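Local coordinates for protein glutathione S-transferase (PDB 3M3M) that binds glutathione and probably catalyses its conjugation to electrophilic substrates, at residues N23-P28 and D78-L83; E44-K49 and I55-L60; P106-A111 and H169-G174; P150-V153 and I159-I162. One frame throughout, in Å; residues are numbered along the deposited sequence.

Interaction 1 (N23-P28 and D78-L83); sequences NLLGLP and DGSQFL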
# COMPACT_ATOMS: atom_id res chain seq x y z
N ASN A 23 -13.47 1.62 0.72
CA ASN A 23 -14.28 2.03 1.91
C ASN A 23 -14.28 3.54 2.14
O ASN A 23 -15.31 4.12 2.45
CB ASN A 23 -13.82 1.26 3.18
CG ASN A 23 -14.30 -0.17 3.12
OD1 ASN A 23 -15.44 -0.46 3.58
ND2 ASN A 23 -13.54 -1.05 2.49
N LEU A 24 -13.15 4.21 1.92
CA LEU A 24 -13.11 5.67 2.16
C LEU A 24 -14.11 6.34 1.17
O LEU A 24 -14.74 7.31 1.56
CB LEU A 24 -11.71 6.24 1.83
CG LEU A 24 -10.75 5.95 2.95
CD1 LEU A 24 -9.27 6.26 2.38
CD2 LEU A 24 -11.04 6.81 4.27
N LEU A 25 -14.27 5.78 -0.03
CA LEU A 25 -15.16 6.35 -1.02
C LEU A 25 -16.58 5.76 -1.06
O LEU A 25 -17.40 6.18 -1.94
CB LEU A 25 -14.55 6.23 -2.45
CG LEU A 25 -13.43 7.27 -2.58
CD1 LEU A 25 -12.50 6.86 -3.76
CD2 LEU A 25 -13.90 8.74 -2.70
N GLY A 26 -16.88 4.83 -0.13
CA GLY A 26 -18.21 4.29 -0.06
C GLY A 26 -18.56 3.45 -1.26
O GLY A 26 -19.76 3.41 -1.68
N LEU A 27 -17.56 2.85 -1.94
CA LEU A 27 -17.86 2.13 -3.19
C LEU A 27 -18.09 0.62 -2.96
O LEU A 27 -17.37 -0.01 -2.18
CB LEU A 27 -16.74 2.30 -4.21
CG LEU A 27 -16.30 3.71 -4.56
CD1 LEU A 27 -15.02 3.68 -5.40
CD2 LEU A 27 -17.44 4.37 -5.34
N PRO A 28 -19.10 0.05 -3.62
CA PRO A 28 -19.45 -1.31 -3.28
C PRO A 28 -18.51 -2.24 -4.03
O PRO A 28 -18.11 -1.90 -5.10
CB PRO A 28 -20.88 -1.49 -3.86
CG PRO A 28 -20.96 -0.50 -4.97
CD PRO A 28 -20.14 0.71 -4.45
N ASP A 78 -9.76 9.41 -8.87
CA ASP A 78 -9.65 10.58 -9.77
C ASP A 78 -11.00 11.34 -9.65
O ASP A 78 -12.08 10.73 -9.62
CB ASP A 78 -9.42 10.11 -11.19
CG ASP A 78 -9.56 11.24 -12.18
OD1 ASP A 78 -10.55 11.16 -12.99
OD2 ASP A 78 -8.78 12.23 -12.00
N GLY A 79 -10.87 12.66 -9.54
CA GLY A 79 -12.07 13.51 -9.30
C GLY A 79 -12.51 13.61 -7.87
O GLY A 79 -13.58 14.21 -7.63
N SER A 80 -11.79 12.98 -6.90
CA SER A 80 -12.14 13.06 -5.49
C SER A 80 -11.16 13.94 -4.75
O SER A 80 -10.09 14.37 -5.31
CB SER A 80 -12.18 11.67 -4.80
OG SER A 80 -10.82 11.21 -4.65
N GLN A 81 -11.41 14.16 -3.46
CA GLN A 81 -10.52 14.94 -2.65
C GLN A 81 -9.21 14.14 -2.39
O GLN A 81 -8.29 14.69 -1.72
CB GLN A 81 -11.11 15.19 -1.27
CG GLN A 81 -11.45 13.91 -0.47
CD GLN A 81 -12.88 13.37 -0.75
OE1 GLN A 81 -13.47 13.52 -1.86
NE2 GLN A 81 -13.44 12.74 0.28
N PHE A 82 -9.17 12.88 -2.81
CA PHE A 82 -7.88 12.09 -2.55
C PHE A 82 -6.84 12.19 -3.65
O PHE A 82 -5.75 11.56 -3.51
CB PHE A 82 -8.23 10.62 -2.30
CG PHE A 82 -9.16 10.48 -1.15
CD1 PHE A 82 -8.63 10.50 0.13
CD2 PHE A 82 -10.53 10.22 -1.34
CE1 PHE A 82 -9.47 10.31 1.25
CE2 PHE A 82 -11.40 10.04 -0.21
CZ PHE A 82 -10.85 10.11 1.06
N LEU A 83 -7.17 12.90 -4.73
CA LEU A 83 -6.19 13.04 -5.86
C LEU A 83 -6.36 14.51 -6.36
O LEU A 83 -7.38 14.81 -7.02
CB LEU A 83 -6.50 12.04 -7.02
CG LEU A 83 -5.54 12.21 -8.23
CD1 LEU A 83 -4.12 12.00 -7.77
CD2 LEU A 83 -5.98 11.25 -9.27
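L25 and F82 meet at the rim of an aromatic ring. The CD2 methyl of L25 lies near the plane of the phenyl group, at its edge, 3.8 Å from F82 CE2, and the two side chains pass one another pointing opposite ways. At the far end of the ring L24 CB approaches obliquely, 4.0 Å from F82 CZ. This is the close-packed, inner part of the contact, and only hydrocarbon meets hydrocarbon across it; M21, A77 and I159 also touch the F82 side chain. Replacing F82 with an alanine would probably open a gap beside L24 and L25 and deprive M21 and I159 of an aromatic partner.

The contact ties the C-terminal end of helix 13-24, in the thioredoxin-like domain, to the loop that leads from helix 69-77 to helix 87-117 and so into the all-helical domain. The helix ends in a Schellman motif at G26, whose N returns to N23 O at 3.1 Å; the positive phi of 67° is easily adopted by glycine. In the loop, a type I turn runs from S80 to L83.

Toward solvent the packing thins. S80 offers only its CB to L25 CD2, at 4.0 Å. Its chi1 of 72° folds the hydroxyl back over the chain, where OG donates to A77 O and accepts from F82 N at 3.0 Å, an ST turn that suits a small hydroxyl residue. On the solvent side Q81 folds its CG over one face of the F82 ring, 3.8 Å above the plane and off-centre.

Interaction 2 (E44-K49 and I55-L60); sequences EAFLAK and IPVLEL. With GSH (glutathione), chain B.
K49 and E59 make the one polar bridge across this contact, a salt bridge with K49 NZ 3.0 Å from E59 OE1. The lysine chain runs extended until chi4, where a bend (-65°) brings the ammonium to the syn side of the oxygen, 28° out of the carboxylate plane. Y7 OH binds the same OE1, so the lysine shares it with strand 4-8. With a methionine in place of K49, E59 would probably lose the positive charge that offsets its own.

Apolar packing fills the rest. F46 holds CG anti to its N (chi1 -171°), which lets the ring reach the strand; its CZ lies obliquely 3.5 Å from I55 CG2 and 3.7 Å from V57 CG2. Branched side chains suit these positions, since V57 can set its other methyl, CG1, against K49 CB at 4.2 Å.

Backbone hydrogen bonds join I55 to glutathione. I55 N donates to the ligand's O2 at 2.8 Å, and the ligand's N2 donates to I55 O at 2.8 Å, both bonds fairly straight. The cysteinyl residue of the tripeptide is thus paired like an added antiparallel strand. The cis peptide bond before P56 follows directly, and this cis-proline loop entering strand 57-60 is the hallmark of the thioredoxin-fold glutathione site.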
# COMPACT_ATOMS: atom_id res chain seq x y z
N GLU A 44 -3.54 -19.88 -15.57
CA GLU A 44 -3.89 -19.09 -16.76
C GLU A 44 -5.07 -18.21 -16.56
O GLU A 44 -5.13 -17.10 -17.21
CB GLU A 44 -4.17 -20.00 -18.01
CG GLU A 44 -2.96 -20.76 -18.38
CD GLU A 44 -1.88 -19.88 -19.02
OE1 GLU A 44 -2.21 -18.76 -19.55
OE2 GLU A 44 -0.72 -20.34 -18.96
N ALA A 45 -6.02 -18.66 -15.72
CA ALA A 45 -7.17 -17.88 -15.44
C ALA A 45 -6.69 -16.53 -14.79
O ALA A 45 -7.12 -15.46 -15.16
CB ALA A 45 -8.06 -18.71 -14.40
N PHE A 46 -5.78 -16.65 -13.85
CA PHE A 46 -5.32 -15.43 -13.16
C PHE A 46 -4.47 -14.55 -14.16
O PHE A 46 -4.63 -13.33 -14.21
CB PHE A 46 -4.51 -15.72 -11.93
CG PHE A 46 -4.25 -14.44 -11.14
CD1 PHE A 46 -5.26 -13.91 -10.31
CD2 PHE A 46 -3.09 -13.71 -11.38
CE1 PHE A 46 -4.97 -12.67 -9.59
CE2 PHE A 46 -2.78 -12.52 -10.71
CZ PHE A 46 -3.73 -12.00 -9.80
N LEU A 47 -3.60 -15.21 -14.91
CA LEU A 47 -2.68 -14.48 -15.81
C LEU A 47 -3.43 -13.71 -16.88
O LEU A 47 -2.94 -12.68 -17.42
CB LEU A 47 -1.64 -15.42 -16.34
CG LEU A 47 -0.71 -15.98 -15.29
CD1 LEU A 47 0.10 -17.20 -15.81
CD2 LEU A 47 0.24 -14.88 -14.74
N ALA A 48 -4.63 -14.20 -17.28
CA ALA A 48 -5.46 -13.40 -18.19
C ALA A 48 -5.88 -12.05 -17.55
O ALA A 48 -6.21 -11.12 -18.28
CB ALA A 48 -6.77 -14.20 -18.59
N LYS A 49 -5.96 -11.99 -16.20
CA LYS A 49 -6.40 -10.79 -15.54
C LYS A 49 -5.19 -9.86 -15.26
O LYS A 49 -5.25 -8.63 -15.58
CB LYS A 49 -7.10 -11.05 -14.23
CG LYS A 49 -8.34 -11.96 -14.47
CD LYS A 49 -9.12 -12.32 -13.20
CE LYS A 49 -10.32 -13.33 -13.65
NZ LYS A 49 -11.28 -12.62 -14.55
N ILE A 55 -1.33 -9.74 -7.24
CA ILE A 55 -2.53 -9.07 -6.70
C ILE A 55 -2.00 -7.72 -6.11
O ILE A 55 -0.85 -7.58 -5.72
CB ILE A 55 -3.21 -9.92 -5.61
CG1 ILE A 55 -2.17 -10.43 -4.62
CG2 ILE A 55 -4.03 -11.03 -6.41
CD1 ILE A 55 -2.77 -11.32 -3.53
N PRO A 56 -2.87 -6.70 -6.07
CA PRO A 56 -4.33 -6.75 -6.38
C PRO A 56 -4.60 -6.57 -7.89
O PRO A 56 -3.74 -6.05 -8.67
CB PRO A 56 -4.87 -5.58 -5.56
CG PRO A 56 -3.70 -4.56 -5.68
CD PRO A 56 -2.48 -5.46 -5.39
N VAL A 57 -5.77 -7.06 -8.29
CA VAL A 57 -6.40 -6.77 -9.57
C VAL A 57 -7.79 -6.22 -9.28
O VAL A 57 -8.49 -6.71 -8.38
CB VAL A 57 -6.56 -8.06 -10.37
CG1 VAL A 57 -7.26 -7.67 -11.78
CG2 VAL A 57 -5.16 -8.65 -10.66
N LEU A 58 -8.20 -5.19 -10.03
CA LEU A 58 -9.56 -4.61 -9.91
C LEU A 58 -10.23 -4.96 -11.23
O LEU A 58 -9.75 -4.61 -12.32
CB LEU A 58 -9.53 -3.10 -9.74
CG LEU A 58 -10.92 -2.44 -9.73
CD1 LEU A 58 -11.61 -2.86 -8.48
CD2 LEU A 58 -10.87 -0.91 -9.72
N GLU A 59 -11.35 -5.68 -11.12
CA GLU A 59 -12.09 -6.04 -12.33
C GLU A 59 -13.39 -5.24 -12.36
O GLU A 59 -14.13 -5.18 -11.37
CB GLU A 59 -12.40 -7.55 -12.30
CG GLU A 59 -13.33 -7.97 -13.49
CD GLU A 59 -13.63 -9.47 -13.36
OE1 GLU A 59 -12.71 -10.24 -13.30
OE2 GLU A 59 -14.80 -9.87 -13.34
N LEU A 60 -13.63 -4.57 -13.48
CA LEU A 60 -14.82 -3.71 -13.68
C LEU A 60 -15.96 -4.54 -14.27
O LEU A 60 -15.79 -5.67 -14.71
CB LEU A 60 -14.48 -2.54 -14.65
CG LEU A 60 -13.12 -1.82 -14.31
CD1 LEU A 60 -12.82 -0.74 -15.37
CD2 LEU A 60 -13.09 -1.21 -12.86
N1 GSH B . 3.79 -3.42 -7.96
CA1 GSH B . 2.63 -4.31 -7.56
C1 GSH B . 1.49 -3.51 -6.93
O11 GSH B . 0.31 -3.91 -7.14
O12 GSH B . 1.78 -2.53 -6.19
CB1 GSH B . 3.23 -5.34 -6.55
CG1 GSH B . 2.09 -6.22 -6.14
CD1 GSH B . 2.62 -7.49 -5.43
OE1 GSH B . 3.98 -7.68 -5.22
N2 GSH B . 1.76 -8.45 -4.98
CA2 GSH B . 2.27 -9.64 -4.30
C2 GSH B . 2.01 -10.77 -5.18
O2 GSH B . 0.86 -10.79 -5.85
CB2 GSH B . 1.46 -9.76 -2.98
SG2 GSH B . 1.79 -8.29 -1.85
N3 GSH B . 2.91 -11.74 -5.32
CA3 GSH B . 2.55 -12.89 -6.16
C3 GSH B . 3.70 -13.39 -7.01
O31 GSH B . 3.69 -14.57 -7.48
O32 GSH B . 4.64 -12.62 -7.28

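Interaction 3 (P106-A111 and H169-G174); sequences PYIAVA and HVADEG
A171 and I108 begin the contact: A171 CB lies 3.9 Å from I108 CG2, the methyl branch that stands anti to the backbone N of I108. At A171 the chain enters a short 3-10 turn, and a side chain of one carbon lets its backbone come to the helix, with the CA atoms of I108 and A171 6.1 Å apart.

The turn is held by E173 N on V170 O at 2.8 Å and by G174 N on A171 O at 3.0 Å. E173 directs its carboxylate aside, to a salt bridge between its OE1 and R112 NE, one residue beyond the helical segment.

At G174 the two backbones close to 4.6 Å between the CA atoms of A111 and G174. A side chain on G174 would point at the helix, its CB only about 3.1 Å from A111 C, so glycine is the residue that fits. A111, opposite, has just a methyl, whose CB rests 3.6 Å from G174 O. That carbonyl accepts a hydrogen bond from H132 NE2, which satisfies a buried oxygen.

Within the all-helical domain, the 169-174 segment thus lies against the C-terminal half of helix 87-117, with F176 packed on I108, A111 and A171. Helix 125-146 adds L139 beside I108, and helix 159-168 adds Y167, a glutathione-binding residue, next to the same isoleucine.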
# COMPACT_ATOMS: atom_id res chain seq x y z
N PRO A 106 9.90 -2.58 -1.42
CA PRO A 106 10.76 -3.77 -1.47
C PRO A 106 11.54 -4.00 -0.20
O PRO A 106 12.12 -5.10 -0.07
CB PRO A 106 11.79 -3.39 -2.55
CG PRO A 106 11.01 -2.43 -3.50
CD PRO A 106 10.27 -1.60 -2.47
N TYR A 107 11.59 -3.02 0.71
CA TYR A 107 12.34 -3.21 1.98
C TYR A 107 11.34 -3.47 3.12
O TYR A 107 11.50 -4.39 3.88
CB TYR A 107 13.22 -1.96 2.28
CG TYR A 107 14.04 -1.67 1.00
CD1 TYR A 107 14.83 -2.66 0.47
CD2 TYR A 107 13.87 -0.50 0.28
CE1 TYR A 107 15.58 -2.49 -0.73
CE2 TYR A 107 14.57 -0.31 -0.94
CZ TYR A 107 15.41 -1.33 -1.43
OH TYR A 107 16.13 -1.21 -2.64
N ILE A 108 10.30 -2.63 3.23
CA ILE A 108 9.33 -2.75 4.33
C ILE A 108 8.52 -4.00 4.10
O ILE A 108 8.44 -4.81 5.01
CB ILE A 108 8.42 -1.52 4.52
CG1 ILE A 108 9.27 -0.20 4.58
CG2 ILE A 108 7.41 -1.76 5.69
CD1 ILE A 108 10.18 -0.07 5.79
N ALA A 109 7.98 -4.20 2.91
CA ALA A 109 7.09 -5.34 2.69
C ALA A 109 7.88 -6.66 2.75
O ALA A 109 7.38 -7.64 3.30
CB ALA A 109 6.36 -5.27 1.30
N VAL A 110 9.08 -6.69 2.15
CA VAL A 110 9.83 -7.95 2.11
C VAL A 110 10.38 -8.30 3.51
O VAL A 110 10.40 -9.49 3.89
CB VAL A 110 10.92 -7.91 0.99
CG1 VAL A 110 11.71 -9.25 0.87
CG2 VAL A 110 10.23 -7.68 -0.37
N ALA A 111 10.81 -7.30 4.28
CA ALA A 111 11.26 -7.62 5.69
C ALA A 111 10.09 -8.24 6.45
O ALA A 111 10.25 -9.20 7.25
CB ALA A 111 11.72 -6.34 6.39
N HIS A 169 2.22 1.15 8.35
CA HIS A 169 1.48 0.88 9.59
C HIS A 169 1.77 -0.51 10.20
O HIS A 169 1.49 -0.67 11.41
CB HIS A 169 -0.04 1.17 9.42
CG HIS A 169 -0.85 -0.03 9.08
ND1 HIS A 169 -0.82 -0.65 7.86
CD2 HIS A 169 -1.77 -0.71 9.83
CE1 HIS A 169 -1.69 -1.65 7.83
NE2 HIS A 169 -2.25 -1.74 9.04
N VAL A 170 2.29 -1.48 9.39
CA VAL A 170 2.66 -2.81 9.87
C VAL A 170 4.20 -3.02 9.79
O VAL A 170 4.72 -4.14 9.81
CB VAL A 170 1.88 -3.95 9.15
CG1 VAL A 170 0.40 -3.93 9.66
CG2 VAL A 170 1.91 -3.80 7.63
N ALA A 171 4.96 -1.89 9.76
CA ALA A 171 6.41 -2.01 9.60
C ALA A 171 7.02 -2.70 10.82
O ALA A 171 8.02 -3.40 10.67
CB ALA A 171 7.06 -0.67 9.37
N ASP A 172 6.32 -2.63 11.95
CA ASP A 172 6.79 -3.37 13.11
C ASP A 172 6.79 -4.86 12.90
O ASP A 172 7.63 -5.59 13.48
CB ASP A 172 5.98 -2.99 14.32
CG ASP A 172 4.55 -3.46 14.18
OD1 ASP A 172 3.90 -3.13 13.14
OD2 ASP A 172 4.08 -4.23 15.06
N GLU A 173 5.91 -5.37 12.02
CA GLU A 173 5.89 -6.84 11.74
C GLU A 173 7.09 -7.31 10.92
O GLU A 173 7.26 -8.49 10.74
CB GLU A 173 4.62 -7.27 11.00
CG GLU A 173 3.40 -6.84 11.84
CD GLU A 173 2.03 -7.13 11.28
OE1 GLU A 173 1.90 -7.48 10.10
OE2 GLU A 173 1.03 -6.92 12.06
N GLY A 174 7.83 -6.35 10.35
CA GLY A 174 9.11 -6.63 9.66
C GLY A 174 10.32 -6.11 10.50
O GLY A 174 11.46 -6.07 9.99

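Interaction 4 (P150-V153 and I159-I162); sequences PYLV and IADI
L152 and D161 bring the loop 150-153 and the first turn of helix 159-168 to 6.2 Å between their CA atoms. S158 to D161 carry the S-x-x-D sequence of the N-capping box familiar in the helical domain of glutathione transferases, consistent with D161 OD2 accepting from S158 N; S158 OG also bonds A160 N. The loop has no regular structure, and its L152 N-H points at this carboxylate.

L152 N gives a nearly straight bond to D161 OD1, 2.8 Å and 166°, on the syn lone pair, and W187 NE1 is bonded to the same oxygen. So many donors, with the helix start, would probably favour the charged form of this buried aspartate.

Carbon atoms close in around the carboxylate. Y151 CB sits 3.5 Å from D161 OD2, the tyrosine ring and carboxylate planes turned 67° apart, and L152 passes alongside D161. The apolar packing is on A160, where L152 CD1 and V153 CG2 each stand 4.4 Å from A160 CB; alanine leaves room for both, with W96 near. A water completes the join: it accepts from V153 N at 2.9 Å and donates to D161 OD2 at 2.7 Å.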
# COMPACT_ATOMS: atom_id res chain seq x y z
N PRO A 150 1.42 17.86 7.42
CA PRO A 150 0.76 16.80 8.18
C PRO A 150 0.42 15.56 7.29
O PRO A 150 0.18 14.46 7.82
CB PRO A 150 -0.59 17.45 8.56
CG PRO A 150 -0.77 18.50 7.60
CD PRO A 150 0.56 19.04 7.25
N TYR A 151 0.41 15.77 5.99
CA TYR A 151 0.26 14.61 5.05
C TYR A 151 1.43 14.74 4.08
O TYR A 151 2.22 15.72 4.17
CB TYR A 151 -1.06 14.66 4.27
CG TYR A 151 -2.22 14.40 5.21
CD1 TYR A 151 -2.52 13.10 5.66
CD2 TYR A 151 -3.01 15.44 5.65
CE1 TYR A 151 -3.61 12.87 6.55
CE2 TYR A 151 -4.07 15.22 6.56
CZ TYR A 151 -4.37 13.94 6.96
OH TYR A 151 -5.49 13.74 7.79
N LEU A 152 1.62 13.73 3.24
CA LEU A 152 2.85 13.80 2.40
C LEU A 152 2.79 14.93 1.42
O LEU A 152 3.86 15.49 1.08
CB LEU A 152 3.08 12.42 1.67
CG LEU A 152 3.49 11.39 2.72
CD1 LEU A 152 3.33 10.02 2.03
CD2 LEU A 152 4.92 11.57 3.21
N VAL A 153 1.57 15.26 0.94
CA VAL A 153 1.40 16.34 -0.01
C VAL A 153 0.55 17.41 0.68
O VAL A 153 -0.69 17.33 0.68
CB VAL A 153 0.79 15.88 -1.36
CG1 VAL A 153 0.64 17.06 -2.37
CG2 VAL A 153 1.69 14.73 -2.06
N ILE A 159 -3.96 9.81 -2.07
CA ILE A 159 -3.56 8.42 -2.32
C ILE A 159 -2.07 8.23 -2.14
O ILE A 159 -1.63 7.12 -2.12
CB ILE A 159 -3.98 7.96 -3.78
CG1 ILE A 159 -3.44 8.91 -4.88
CG2 ILE A 159 -5.56 7.97 -3.82
CD1 ILE A 159 -3.90 8.41 -6.33
N ALA A 160 -1.29 9.32 -2.02
CA ALA A 160 0.14 9.07 -1.61
C ALA A 160 0.19 8.57 -0.17
O ALA A 160 0.97 7.68 0.13
CB ALA A 160 0.97 10.38 -1.68
N ASP A 161 -0.60 9.16 0.72
CA ASP A 161 -0.62 8.66 2.13
C ASP A 161 -1.15 7.24 2.16
O ASP A 161 -0.64 6.44 2.90
CB ASP A 161 -1.56 9.60 2.94
CG ASP A 161 -1.08 11.07 2.89
OD1 ASP A 161 -0.00 11.41 3.41
OD2 ASP A 161 -1.80 11.87 2.29
N ILE A 162 -2.25 6.98 1.45
CA ILE A 162 -2.84 5.63 1.43
C ILE A 162 -1.74 4.63 0.93
O ILE A 162 -1.51 3.55 1.58
CB ILE A 162 -4.02 5.57 0.54
CG1 ILE A 162 -5.20 6.43 1.16
CG2 ILE A 162 -4.47 4.07 0.36
CD1 ILE A 162 -6.32 6.68 0.18
O HOH W 1 -0.97 13.90 0.77

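How the interactions relate
Interactions 1 and 4 touch, their centres 14 Å apart: F82 O lies 2.9 Å from I159 N, probably as a hydrogen bond, and L24 CD1 packs 3.7 Å from I162 CD1. Through them the thioredoxin-like domain meets the start of helix 159-168. Interaction 2, nested along the chain inside the loop closed by interaction 1, is the one that contacts glutathione directly. Interaction 3 stands across the cleft: I108 is about 11 Å from glutathione between nearest side-chain and ligand atoms, yet about 4 Å from the side chain of Y167. Along the chain interaction 4 is nested inside the loop closed by interaction 3, without touching it; both belong to the helical domain, with centres 18 Å apart.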